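PDB 4E0A: BH1408 protein from Bacillus halodurans, which probably transfers an acetyl group from acetyl-CoA to an amine, as a GNAT-family N-acetyltransferase. Local coordinates for residues A[21-24]-A[25-28]; A[44-47]-A[48-52]; A[95-98]-A[99-102]; A[112-115]-A[116-120]; A[138-142]-A[143-147]. The protein carries 1 engineered substitution. All coordinates share one frame; numbering follows the deposited sequence.

Contact 1. Residues A[21-24]-A[25-28]; sequences VHEA and HVKE
Val21 and His25 lie side by side one turn apart at the C-terminal end of helix 11-28, where regular i to i+4 bonds run from His25 N, Val26 N, Lys27 N and Glu28 N to the carbonyls of Val21 through Ala24. The carbonyl of Val21 is gripped twice by His25: the backbone N lies 3.2 Å from Val21 O, and the ring ND1 reaches Val21 O at 2.9 Å with a nearly straight N-H (164°). The two donors come from opposite faces of the carbonyl plane, while the oxygen lies in the plane of the imidazole. His25 CG stands anti to its carbonyl carbon (chi1 -77°), which turns the ring back beside Val21, and the second bond fixes its rotation and places the ND1 proton. Alongside it, Val21 CG1 packs against His25 CE1 at 3.5 Å. One residue further on, Val26 CG2 sits 3.6 Å from His22 NE2, which is hydrogen-bonded to Arg34 O. A water links Ala24 O to Glu28 OE2. The rings of Phe33 and Phe132 both meet His25 edge-to-face, and Val26 leans on Phe33 and Ser35, so the helix end packs against the loops before helix 42-50 and helix 134-142.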
loop_
_atom_site.group_PDB
_atom_site.type_symbol
_atom_site.label_atom_id
_atom_site.label_comp_id
_atom_site.label_asym_id
_atom_site.label_seq_id
_atom_site.Cartn_x
_atom_site.Cartn_y
_atom_site.Cartn_z
ATOM N N VAL A 21 9.462 17.342 -4.655
ATOM C CA VAL A 21 8.366 16.482 -4.222
ATOM C C VAL A 21 8.598 15.963 -2.797
ATOM O O VAL A 21 7.670 15.934 -1.981
ATOM C CB VAL A 21 8.104 15.322 -5.214
ATOM C CG1 VAL A 21 7.158 14.288 -4.615
ATOM C CG2 VAL A 21 7.524 15.868 -6.526
ATOM N N HIS A 22 9.839 15.595 -2.482
ATOM C CA HIS A 22 10.114 15.109 -1.135
ATOM C C HIS A 22 9.792 16.164 -0.090
ATOM O O HIS A 22 9.132 15.873 0.910
ATOM C CB HIS A 22 11.555 14.658 -0.940
ATOM C CG HIS A 22 11.750 13.946 0.359
ATOM N ND1 HIS A 22 11.197 12.711 0.602
ATOM C CD2 HIS A 22 12.368 14.318 1.504
ATOM C CE1 HIS A 22 11.496 12.332 1.834
ATOM N NE2 HIS A 22 12.208 13.287 2.402
ATOM N N GLU A 23 10.247 17.389 -0.326
ATOM C CA GLU A 23 9.967 18.473 0.604
ATOM C C GLU A 23 8.460 18.739 0.791
ATOM O O GLU A 23 8.025 19.079 1.891
ATOM C CB GLU A 23 10.722 19.746 0.213
ATOM C CG GLU A 23 12.148 19.777 0.747
ATOM C CD GLU A 23 12.190 19.847 2.281
ATOM O OE1 GLU A 23 11.615 20.802 2.856
ATOM O OE2 GLU A 23 12.788 18.943 2.911
ATOM N N ALA A 24 7.673 18.582 -0.270
ATOM C CA ALA A 24 6.221 18.733 -0.153
ATOM C C ALA A 24 5.690 17.720 0.843
ATOM O O ALA A 24 4.844 18.031 1.677
ATOM C CB ALA A 24 5.546 18.548 -1.505
ATOM N N HIS A 25 6.220 16.507 0.767
ATOM C CA HIS A 25 5.776 15.421 1.623
ATOM C C HIS A 25 6.252 15.650 3.062
ATOM O O HIS A 25 5.517 15.384 4.015
ATOM C CB HIS A 25 6.239 14.061 1.056
ATOM C CG HIS A 25 5.419 13.587 -0.113
ATOM N ND1 HIS A 25 5.525 14.137 -1.374
ATOM C CD2 HIS A 25 4.465 12.626 -0.204
ATOM C CE1 HIS A 25 4.680 13.529 -2.193
ATOM N NE2 HIS A 25 4.014 12.618 -1.505
ATOM N N VAL A 26 7.466 16.165 3.219
ATOM C CA VAL A 26 7.963 16.518 4.553
ATOM C C VAL A 26 7.069 17.587 5.190
ATOM O O VAL A 26 6.733 17.515 6.369
ATOM C CB VAL A 26 9.425 16.998 4.514
ATOM C CG1 VAL A 26 9.831 17.645 5.844
ATOM C CG2 VAL A 26 10.339 15.830 4.170
ATOM N N LYS A 27 6.661 18.559 4.382
ATOM C CA LYS A 27 5.815 19.647 4.844
ATOM C C LYS A 27 4.482 19.132 5.385
ATOM O O LYS A 27 4.032 19.547 6.459
ATOM C CB LYS A 27 5.580 20.618 3.684
ATOM C CG LYS A 27 4.976 21.962 4.062
ATOM C CD LYS A 27 5.181 22.962 2.922
ATOM C CE LYS A 27 4.453 24.270 3.178
ATOM N NZ LYS A 27 2.988 24.061 3.354
ATOM N N GLU A 28 3.850 18.221 4.645
ATOM C CA GLU A 28 2.491 17.777 4.976
ATOM C C GLU A 28 2.430 16.561 5.903
ATOM O O GLU A 28 1.460 16.384 6.646
ATOM C CB GLU A 28 1.713 17.449 3.697
ATOM C CG GLU A 28 1.603 18.600 2.720
ATOM C CD GLU A 28 0.843 19.776 3.287
ATOM O OE1 GLU A 28 -0.098 19.558 4.079
ATOM O OE2 GLU A 28 1.196 20.924 2.948
HETATM O O HOH W 1 3.391 20.533 0.736
#

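Contact 2. Residues A[44-47]-A[48-52]; sequences RFQA and AVQGE. Engineered in segment 44-47: Arg44 (natural residue Phe).
Phe45 and Val49 form the apolar contact of this turn, on helix 42-50. Val49 CG2 lies over one face of the Phe45 ring in a CH-pi contact, 3.8 Å from the ring centroid and displaced toward the rim, with Phe45 CZ its nearest ring atom at 3.6 Å. Phe45 CG is anti to the backbone N (chi1 174°), which swings the ring beside its own carbonyl and over the next turn, where the methyl meets it. On another side of the helix, Gln46 and Gln50 bring their amides together with planes 77° apart. Gln46 NE2 gives a weak bond to Gln50 OE1 at 3.4 Å, and Gln46 CG packs against that same oxygen at 3.6 Å. Behind these side chains the backbone holds the spacing: Val49 N to Phe45 O is 3.0 Å and nearly straight (163°), and Gln50 N binds Gln46 O at 3.0 Å. Gly51 then leaves the helical conformation. The CB of the engineered Arg44, phenylalanine in the natural protein, points away from residues 48-52. Outside the segment, Phe45, Ala48 and Val49 all rest on Val56 of strand 54-62, while Gln46 and Gln50 touch Val8 in the loop that precedes helix 11-28.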
loop_
_atom_site.group_PDB
_atom_site.type_symbol
_atom_site.label_atom_id
_atom_site.label_comp_id
_atom_site.label_asym_id
_atom_site.label_seq_id
_atom_site.Cartn_x
_atom_site.Cartn_y
_atom_site.Cartn_z
ATOM N N ARG A 44 21.543 4.620 -5.804
ATOM C CA ARG A 44 20.240 4.012 -6.029
ATOM C C ARG A 44 19.596 4.521 -7.319
ATOM O O ARG A 44 18.855 3.796 -7.988
ATOM C CB ARG A 44 19.339 4.205 -4.818
ATOM C CG ARG A 44 19.929 3.548 -3.566
ATOM C CD ARG A 44 18.891 3.301 -2.482
ATOM N NE ARG A 44 19.458 2.541 -1.368
ATOM C CZ ARG A 44 19.543 1.214 -1.337
ATOM N NH1 ARG A 44 19.097 0.496 -2.356
ATOM N NH2 ARG A 44 20.074 0.604 -0.286
ATOM N N PHE A 45 19.889 5.769 -7.669
ATOM C CA PHE A 45 19.488 6.286 -8.965
ATOM C C PHE A 45 20.171 5.456 -10.050
ATOM O O PHE A 45 19.521 4.958 -10.970
ATOM C CB PHE A 45 19.877 7.755 -9.107
ATOM C CG PHE A 45 19.617 8.311 -10.475
ATOM C CD1 PHE A 45 18.323 8.521 -10.913
ATOM C CD2 PHE A 45 20.671 8.606 -11.331
ATOM C CE1 PHE A 45 18.080 9.041 -12.182
ATOM C CE2 PHE A 45 20.434 9.123 -12.604
ATOM C CZ PHE A 45 19.135 9.335 -13.027
ATOM N N GLN A 46 21.484 5.295 -9.934
ATOM C CA GLN A 46 22.227 4.533 -10.932
ATOM C C GLN A 46 21.671 3.110 -11.082
ATOM O O GLN A 46 21.519 2.609 -12.192
ATOM C CB GLN A 46 23.724 4.513 -10.615
ATOM C CG GLN A 46 24.539 3.657 -11.583
ATOM C CD GLN A 46 25.993 3.493 -11.158
ATOM O OE1 GLN A 46 26.406 3.968 -10.096
ATOM N NE2 GLN A 46 26.777 2.816 -11.993
ATOM N N ALA A 47 21.352 2.468 -9.963
ATOM C CA ALA A 47 20.764 1.132 -10.022
ATOM C C ALA A 47 19.430 1.117 -10.766
ATOM O O ALA A 47 19.107 0.133 -11.429
ATOM C CB ALA A 47 20.590 0.550 -8.622
ATOM N N ALA A 48 18.647 2.191 -10.651
ATOM C CA ALA A 48 17.334 2.212 -11.288
ATOM C C ALA A 48 17.528 2.374 -12.776
ATOM O O ALA A 48 16.835 1.739 -13.573
ATOM C CB ALA A 48 16.464 3.329 -10.738
ATOM N N VAL A 49 18.486 3.224 -13.140
ATOM C CA VAL A 49 18.812 3.470 -14.539
ATOM C C VAL A 49 19.259 2.184 -15.260
ATOM O O VAL A 49 18.847 1.911 -16.396
ATOM C CB VAL A 49 19.898 4.568 -14.660
ATOM C CG1 VAL A 49 20.442 4.659 -16.098
ATOM C CG2 VAL A 49 19.355 5.938 -14.174
ATOM N N GLN A 50 20.077 1.387 -14.582
ATOM C CA GLN A 50 20.718 0.228 -15.193
ATOM C C GLN A 50 20.063 -1.097 -14.816
ATOM O O GLN A 50 20.464 -2.150 -15.306
ATOM C CB GLN A 50 22.190 0.187 -14.793
ATOM C CG GLN A 50 22.990 1.392 -15.259
ATOM C CD GLN A 50 24.379 1.431 -14.650
ATOM O OE1 GLN A 50 24.676 0.703 -13.701
ATOM N NE2 GLN A 50 25.239 2.286 -15.193
ATOM N N GLY A 51 19.064 -1.044 -13.943
ATOM C CA GLY A 51 18.435 -2.246 -13.421
ATOM C C GLY A 51 17.778 -3.107 -14.482
ATOM O O GLY A 51 17.314 -2.606 -15.507
ATOM N N GLU A 52 17.744 -4.411 -14.230
ATOM C CA GLU A 52 17.141 -5.355 -15.165
ATOM C C GLU A 52 15.640 -5.128 -15.314
ATOM O O GLU A 52 15.085 -5.264 -16.405
ATOM C CB GLU A 52 17.397 -6.798 -14.716
ATOM C CG GLU A 52 16.790 -7.848 -15.646
ATOM C CD GLU A 52 16.786 -9.238 -15.041
ATOM O OE1 GLU A 52 17.660 -10.046 -15.420
ATOM O OE2 GLU A 52 15.908 -9.521 -14.193
#

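Contact 3. Residues A[95-98]-A[99-102]; sequences CVDE and TRRG. With ACY (acetic acid), chain D.
Val96, the last residue of strand 86-96, meets Arg101 with both its side chain and its carbonyl. Its CG1 packs on the aliphatic part of the arginine, 3.8 Å from Arg101 CG, and its O lies near the guanidinium plane, at the edge formed by NE and NH2. Both bonds there are weak: Arg101 NE is 3.1 Å from Val96 O and Arg101 NH2 is 3.2 Å from the same atom, each well bent. The chain of Arg101 is extended from CG to NE (chi3 -179°), carrying its head group back to the strand.

Asp97 opens a type I beta turn. Its carbonyl receives Arg100 N at 2.8 Å, a fairly straight bond (160°) whose donor stands above the carbonyl plane. Its carboxylate takes a weak bond within the turn, with Thr99 N 3.4 Å from Asp97 OD1, but its stronger partners are Gln20 and Arg16 of helix 11-28. Asp97 CB also packs on Arg100 CG, whose guanidinium turns elsewhere to form a salt bridge with Asp61.

Glu98 lies alongside Arg101, and its CA lies over one face of the guanidinium, offset toward the rim. Beyond the turn, Gly102 N binds an acetate oxygen (ACY O) at 2.8 Å; the acetate, probably from the crystallisation liquor, also accepts from Gly106 N, consistent with the anion site where GNAT enzymes hold the pyrophosphate of acetyl-CoA. Cys95 and Asp97 bond through their backbones to Tyr69 and Gly67 of strand 65-77, and helix 11-28 packs on both, so the turn leads from strand 86-96, beside helix 11-28, toward helix 105-119.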
loop_
_atom_site.group_PDB
_atom_site.type_symbol
_atom_site.label_atom_id
_atom_site.label_comp_id
_atom_site.label_asym_id
_atom_site.label_seq_id
_atom_site.Cartn_x
_atom_site.Cartn_y
_atom_site.Cartn_z
ATOM N N CYS A 95 7.920 12.914 -11.299
ATOM C CA CYS A 95 8.008 14.306 -10.887
ATOM C C CYS A 95 8.093 15.233 -12.090
ATOM O O CYS A 95 8.869 14.991 -13.011
ATOM C CB CYS A 95 9.243 14.526 -10.008
ATOM S SG CYS A 95 9.434 13.365 -8.629
ATOM N N VAL A 96 7.292 16.291 -12.073
ATOM C CA VAL A 96 7.409 17.361 -13.050
ATOM C C VAL A 96 7.872 18.588 -12.274
ATOM O O VAL A 96 7.327 18.893 -11.216
ATOM C CB VAL A 96 6.066 17.652 -13.751
ATOM C CG1 VAL A 96 6.189 18.834 -14.697
ATOM C CG2 VAL A 96 5.559 16.408 -14.500
ATOM N N ASP A 97 8.907 19.250 -12.786
ATOM C CA ASP A 97 9.480 20.447 -12.174
ATOM C C ASP A 97 8.369 21.456 -11.911
ATOM O O ASP A 97 7.615 21.800 -12.834
ATOM C CB ASP A 97 10.513 21.041 -13.149
ATOM C CG ASP A 97 11.332 22.188 -12.546
ATOM O OD1 ASP A 97 10.931 22.783 -11.528
ATOM O OD2 ASP A 97 12.392 22.513 -13.127
ATOM N N GLU A 98 8.271 21.919 -10.660
ATOM C CA GLU A 98 7.222 22.866 -10.227
ATOM C C GLU A 98 6.943 23.997 -11.226
ATOM O O GLU A 98 5.797 24.367 -11.452
ATOM C CB GLU A 98 7.587 23.504 -8.884
ATOM C CG GLU A 98 7.543 22.578 -7.699
ATOM C CD GLU A 98 8.290 23.146 -6.494
ATOM O OE1 GLU A 98 8.049 22.676 -5.363
ATOM O OE2 GLU A 98 9.124 24.063 -6.683
ATOM N N THR A 99 7.999 24.535 -11.825
ATOM C CA THR A 99 7.875 25.697 -12.704
ATOM C C THR A 99 7.508 25.344 -14.146
ATOM O O THR A 99 7.244 26.234 -14.961
ATOM C CB THR A 99 9.181 26.513 -12.727
ATOM O OG1 THR A 99 10.199 25.772 -13.414
ATOM C CG2 THR A 99 9.638 26.811 -11.302
ATOM N N ARG A 100 7.493 24.053 -14.465
ATOM C CA ARG A 100 7.222 23.622 -15.834
ATOM C C ARG A 100 5.831 23.011 -15.964
ATOM O O ARG A 100 5.450 22.532 -17.032
ATOM C CB ARG A 100 8.277 22.624 -16.307
ATOM C CG ARG A 100 9.708 23.156 -16.284
ATOM C CD ARG A 100 9.846 24.432 -17.106
ATOM N NE ARG A 100 9.194 24.312 -18.406
ATOM C CZ ARG A 100 9.704 23.653 -19.442
ATOM N NH1 ARG A 100 10.879 23.044 -19.334
ATOM N NH2 ARG A 100 9.038 23.597 -20.585
ATOM N N ARG A 101 5.071 23.033 -14.876
ATOM C CA ARG A 101 3.742 22.432 -14.875
ATOM C C ARG A 101 2.708 23.209 -15.701
ATOM O O ARG A 101 2.842 24.424 -15.914
ATOM C CB ARG A 101 3.254 22.234 -13.443
ATOM C CG ARG A 101 4.061 21.184 -12.691
ATOM C CD ARG A 101 3.786 21.196 -11.201
ATOM N NE ARG A 101 4.599 20.194 -10.518
ATOM C CZ ARG A 101 4.703 20.082 -9.199
ATOM N NH1 ARG A 101 4.046 20.917 -8.407
ATOM N NH2 ARG A 101 5.469 19.137 -8.670
ATOM N N GLY A 102 1.699 22.479 -16.184
ATOM C CA GLY A 102 0.560 23.057 -16.879
ATOM C C GLY A 102 0.671 23.026 -18.393
ATOM O O GLY A 102 -0.100 23.689 -19.087
HETATM C C ACY D . 2.019 18.663 -15.540
HETATM O O ACY D . 1.387 19.749 -15.496
HETATM O OXT ACY D . 2.832 18.369 -16.446
HETATM C CH3 ACY D . 1.795 17.656 -14.448
#

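Contact 4. Residues A[112-115]-A[116-120]; sequences AIIS and YGKAH
Ile114 and Lys118 pack side by side on helix 105-119. They point the same way, with Ile114 CG2 3.6 Å from Lys118 CE. Lys118 stays extended beyond CG (chi2 178°), which lays its methylenes along the isoleucine and carries the amine past it. Leu154 and Leu156 of the second subunit pack on Ile114 and Lys118 respectively.

Backbone hydrogen bonding is regular. Lys118 N meets Ile114 O at 2.8 Å and almost straight (173°), Gly117 N reaches Ile113 O at 2.9 Å, and Ala119 N reaches Ser115 O at 2.9 Å.

The aromatic and polar interactions gather at the helix end, where His120 is the first residue to depart from helical angles. Tyr116 O accepts twice, from His120 N and from His120 ND1 at 3.0 Å, the donors approaching from opposite faces of the carbonyl plane. The histidine thus folds back so that its ND1 sits over the centre of the Tyr116 ring, while Tyr116 CZ lies over a face of the imidazole. The bond from His120 ND1 fixes the rotation of the imidazole.

Ile113 and Tyr116 both pack on strands 54-62, 65-77 and 86-96. Helix 105-119 is the connecting helix of a beta-alpha-beta unit, between the parallel strands 86-96 and 124-130, as expected for the GNAT fold.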
loop_
_atom_site.group_PDB
_atom_site.type_symbol
_atom_site.label_atom_id
_atom_site.label_comp_id
_atom_site.label_asym_id
_atom_site.label_seq_id
_atom_site.Cartn_x
_atom_site.Cartn_y
_atom_site.Cartn_z
ATOM N N ALA A 112 4.297 7.498 -22.232
ATOM C CA ALA A 112 5.474 6.660 -22.432
ATOM C C ALA A 112 5.415 5.424 -21.533
ATOM O O ALA A 112 5.768 4.319 -21.946
ATOM C CB ALA A 112 6.740 7.458 -22.146
ATOM N N ILE A 113 4.952 5.610 -20.304
ATOM C CA ILE A 113 4.850 4.493 -19.365
ATOM C C ILE A 113 3.804 3.484 -19.839
ATOM O O ILE A 113 4.035 2.280 -19.775
ATOM C CB ILE A 113 4.577 4.981 -17.935
ATOM C CG1 ILE A 113 5.748 5.861 -17.458
ATOM C CG2 ILE A 113 4.378 3.813 -16.972
ATOM C CD1 ILE A 113 5.514 6.524 -16.130
ATOM N N ILE A 114 2.675 3.976 -20.342
ATOM C CA ILE A 114 1.663 3.092 -20.920
ATOM C C ILE A 114 2.259 2.240 -22.040
ATOM O O ILE A 114 2.071 1.022 -22.069
ATOM C CB ILE A 114 0.448 3.867 -21.455
ATOM C CG1 ILE A 114 -0.325 4.512 -20.306
ATOM C CG2 ILE A 114 -0.476 2.930 -22.257
ATOM C CD1 ILE A 114 -1.374 5.533 -20.753
ATOM N N SER A 115 3.002 2.878 -22.944
ATOM C CA SER A 115 3.623 2.163 -24.055
ATOM C C SER A 115 4.543 1.067 -23.548
ATOM O O SER A 115 4.600 -0.021 -24.123
ATOM C CB SER A 115 4.401 3.119 -24.959
ATOM O OG SER A 115 3.517 3.930 -25.705
ATOM N N TYR A 116 5.256 1.358 -22.469
ATOM C CA TYR A 116 6.119 0.382 -21.832
ATOM C C TYR A 116 5.289 -0.784 -21.297
ATOM O O TYR A 116 5.627 -1.947 -21.520
ATOM C CB TYR A 116 6.904 1.039 -20.688
ATOM C CG TYR A 116 7.828 0.094 -19.958
ATOM C CD1 TYR A 116 7.423 -0.550 -18.793
ATOM C CD2 TYR A 116 9.112 -0.156 -20.431
ATOM C CE1 TYR A 116 8.266 -1.417 -18.121
ATOM C CE2 TYR A 116 9.964 -1.027 -19.767
ATOM C CZ TYR A 116 9.534 -1.654 -18.612
ATOM O OH TYR A 116 10.376 -2.520 -17.951
ATOM N N GLY A 117 4.223 -0.471 -20.566
ATOM C CA GLY A 117 3.354 -1.499 -20.010
ATOM C C GLY A 117 2.791 -2.388 -21.109
ATOM O O GLY A 117 2.824 -3.613 -21.001
ATOM N N LYS A 118 2.284 -1.780 -22.178
ATOM C CA LYS A 118 1.792 -2.562 -23.315
ATOM C C LYS A 118 2.872 -3.442 -23.954
ATOM O O LYS A 118 2.631 -4.614 -24.251
ATOM C CB LYS A 118 1.124 -1.665 -24.367
ATOM C CG LYS A 118 -0.131 -0.973 -23.853
ATOM C CD LYS A 118 -0.754 -0.050 -24.887
ATOM C CE LYS A 118 -2.097 0.484 -24.389
ATOM N NZ LYS A 118 -2.507 1.721 -25.112
ATOM N N ALA A 119 4.061 -2.882 -24.154
ATOM C CA ALA A 119 5.149 -3.629 -24.776
ATOM C C ALA A 119 5.517 -4.856 -23.944
ATOM O O ALA A 119 5.971 -5.869 -24.476
ATOM C CB ALA A 119 6.371 -2.727 -24.995
ATOM N N HIS A 120 5.297 -4.779 -22.637
ATOM C CA HIS A 120 5.606 -5.907 -21.762
ATOM C C HIS A 120 4.369 -6.707 -21.354
ATOM O O HIS A 120 4.433 -7.565 -20.465
ATOM C CB HIS A 120 6.411 -5.434 -20.549
ATOM C CG HIS A 120 7.787 -4.972 -20.908
ATOM N ND1 HIS A 120 8.028 -3.751 -21.498
ATOM C CD2 HIS A 120 8.987 -5.591 -20.816
ATOM C CE1 HIS A 120 9.323 -3.624 -21.728
ATOM N NE2 HIS A 120 9.927 -4.728 -21.325
#

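Contact 5. Residues A[138-142]-A[143-147]; sequences AFYHS and LGMRC
A Schellman motif ends helix 134-142, with Gly144 as its C-prime residue at positive phi: Met145 N bonds to Tyr140 O at 2.9 Å and Gly144 N to His141 O at 3.0 Å. Tyr140 O also accepts from Leu143 N, the two donors reaching it from opposite faces of its plane. Ser142 OG gives its proton to Phe139 O at 2.8 Å; it lies between the backbone N and the carbonyl carbon (chi1 89°), which turns it back to that oxygen.

Two hydrophobic pairs straddle the turn. Leu143 CD1 lies over one face of the Phe139 ring, 3.7 Å from the ring centroid in a CH-pi contact, offset toward the rim. Selenomethionine Met145 runs alongside Tyr140 in a Met-aromatic contact, its SE 3.5 Å from Tyr140 CD1 and oblique to the ring. Phe139 CD2 in turn sits over the centre of the Tyr140 ring.

Tyr140, Leu143 and Met145 pack on Phe110 of helix 105-119, and Arg146 and Cys147 pair antiparallel with a strand of the second subunit. The chemistry implies a cap in which the turn itself satisfies the carbonyls of Phe139, Tyr140 and His141 while Leu143 and Met145 pack on the rings of Phe139 and Tyr140.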
loop_
_atom_site.group_PDB
_atom_site.type_symbol
_atom_site.label_atom_id
_atom_site.label_comp_id
_atom_site.label_asym_id
_atom_site.label_seq_id
_atom_site.Cartn_x
_atom_site.Cartn_y
_atom_site.Cartn_z
ATOM N N ALA A 138 -5.640 14.384 -8.783
ATOM C CA ALA A 138 -6.380 14.949 -9.914
ATOM C C ALA A 138 -5.700 14.599 -11.228
ATOM O O ALA A 138 -6.360 14.352 -12.223
ATOM C CB ALA A 138 -6.505 16.450 -9.772
ATOM N N PHE A 139 -4.374 14.595 -11.220
ATOM C CA PHE A 139 -3.602 14.285 -12.421
ATOM C C PHE A 139 -3.847 12.824 -12.787
ATOM O O PHE A 139 -4.208 12.514 -13.914
ATOM C CB PHE A 139 -2.118 14.556 -12.160
ATOM C CG PHE A 139 -1.191 14.083 -13.246
ATOM C CD1 PHE A 139 -1.035 14.810 -14.416
ATOM C CD2 PHE A 139 -0.441 12.928 -13.072
ATOM C CE1 PHE A 139 -0.169 14.376 -15.415
ATOM C CE2 PHE A 139 0.435 12.490 -14.051
ATOM C CZ PHE A 139 0.565 13.210 -15.232
ATOM N N TYR A 140 -3.657 11.925 -11.833
ATOM C CA TYR A 140 -3.854 10.505 -12.131
ATOM C C TYR A 140 -5.307 10.158 -12.455
ATOM O O TYR A 140 -5.575 9.310 -13.318
ATOM C CB TYR A 140 -3.264 9.626 -11.016
ATOM C CG TYR A 140 -1.754 9.725 -10.998
ATOM C CD1 TYR A 140 -1.015 9.359 -12.118
ATOM C CD2 TYR A 140 -1.066 10.220 -9.891
ATOM C CE1 TYR A 140 0.367 9.469 -12.140
ATOM C CE2 TYR A 140 0.334 10.333 -9.903
ATOM C CZ TYR A 140 1.032 9.957 -11.035
ATOM O OH TYR A 140 2.402 10.052 -11.081
ATOM N N HIS A 141 -6.247 10.808 -11.778
ATOM C CA HIS A 141 -7.659 10.617 -12.121
ATOM C C HIS A 141 -7.915 11.003 -13.563
ATOM O O HIS A 141 -8.630 10.310 -14.283
ATOM C CB HIS A 141 -8.569 11.425 -11.196
ATOM C CG HIS A 141 -8.733 10.817 -9.837
ATOM N ND1 HIS A 141 -8.987 11.568 -8.710
ATOM C CD2 HIS A 141 -8.677 9.528 -9.425
ATOM C CE1 HIS A 141 -9.079 10.768 -7.662
ATOM N NE2 HIS A 141 -8.893 9.525 -8.069
ATOM N N SER A 142 -7.300 12.103 -13.986
ATOM C CA SER A 142 -7.534 12.650 -15.322
ATOM C C SER A 142 -6.974 11.737 -16.405
ATOM O O SER A 142 -7.362 11.827 -17.562
ATOM C CB SER A 142 -6.907 14.034 -15.452
ATOM O OG SER A 142 -5.567 13.930 -15.884
ATOM N N LEU A 143 -6.052 10.862 -16.024
ATOM C CA LEU A 143 -5.466 9.915 -16.969
ATOM C C LEU A 143 -6.135 8.544 -16.932
ATOM O O LEU A 143 -5.647 7.605 -17.549
ATOM C CB LEU A 143 -3.968 9.768 -16.718
ATOM C CG LEU A 143 -3.178 11.059 -16.938
ATOM C CD1 LEU A 143 -1.799 10.937 -16.304
ATOM C CD2 LEU A 143 -3.077 11.379 -18.419
ATOM N N GLY A 144 -7.241 8.427 -16.200
ATOM C CA GLY A 144 -7.989 7.179 -16.151
ATOM C C GLY A 144 -7.689 6.294 -14.948
ATOM O O GLY A 144 -8.260 5.208 -14.809
HETATM N N MSE A 145 -6.805 6.739 -14.058
HETATM C CA MSE A 145 -6.469 5.904 -12.904
HETATM C C MSE A 145 -7.593 5.830 -11.874
HETATM O O MSE A 145 -8.360 6.779 -11.700
HETATM C CB MSE A 145 -5.149 6.339 -12.258
HETATM C CG MSE A 145 -3.969 6.292 -13.221
HETATM SE SE MSE A 145 -2.269 6.064 -12.314
HETATM C CE MSE A 145 -2.234 4.106 -12.116
ATOM N N ARG A 146 -7.698 4.690 -11.200
ATOM C CA ARG A 146 -8.713 4.517 -10.164
ATOM C C ARG A 146 -8.094 3.923 -8.899
ATOM O O ARG A 146 -7.030 3.298 -8.957
ATOM C CB ARG A 146 -9.862 3.637 -10.684
ATOM C CG ARG A 146 -9.469 2.199 -10.954
ATOM C CD ARG A 146 -10.265 1.582 -12.105
ATOM N NE ARG A 146 -9.896 2.162 -13.396
ATOM C CZ ARG A 146 -10.138 1.588 -14.571
ATOM N NH1 ARG A 146 -10.745 0.408 -14.625
ATOM N NH2 ARG A 146 -9.768 2.189 -15.695
ATOM N N CYS A 147 -8.752 4.129 -7.759
ATOM C CA CYS A 147 -8.245 3.608 -6.492
ATOM C C CYS A 147 -8.482 2.115 -6.398
ATOM O O CYS A 147 -9.610 1.633 -6.577
ATOM C CB CYS A 147 -8.881 4.322 -5.288
ATOM S SG CYS A 147 -8.300 3.703 -3.674
#

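From the N terminus, contact 1 lies at the end of helix 11-28 and contact 2 at the end of helix 42-50, their centres about 24 Å apart. Contact 3 turns the chain out of strand 86-96 and touches contact 1 through Val21 CG2 and Cys95 SG, 3.8 Å apart. Contact 4 ends the following helix, 105-119, on the far side of the chain's centre from contact 1. Contact 5 leads helix 134-142 into the final strand. Contacts 4 and 5, and contact 1 through His22, touch the second subunit. Each spans one continuous stretch and closes no long loop, so none nests or crosses; together they mark the ends of four helices and one strand around the central sheet.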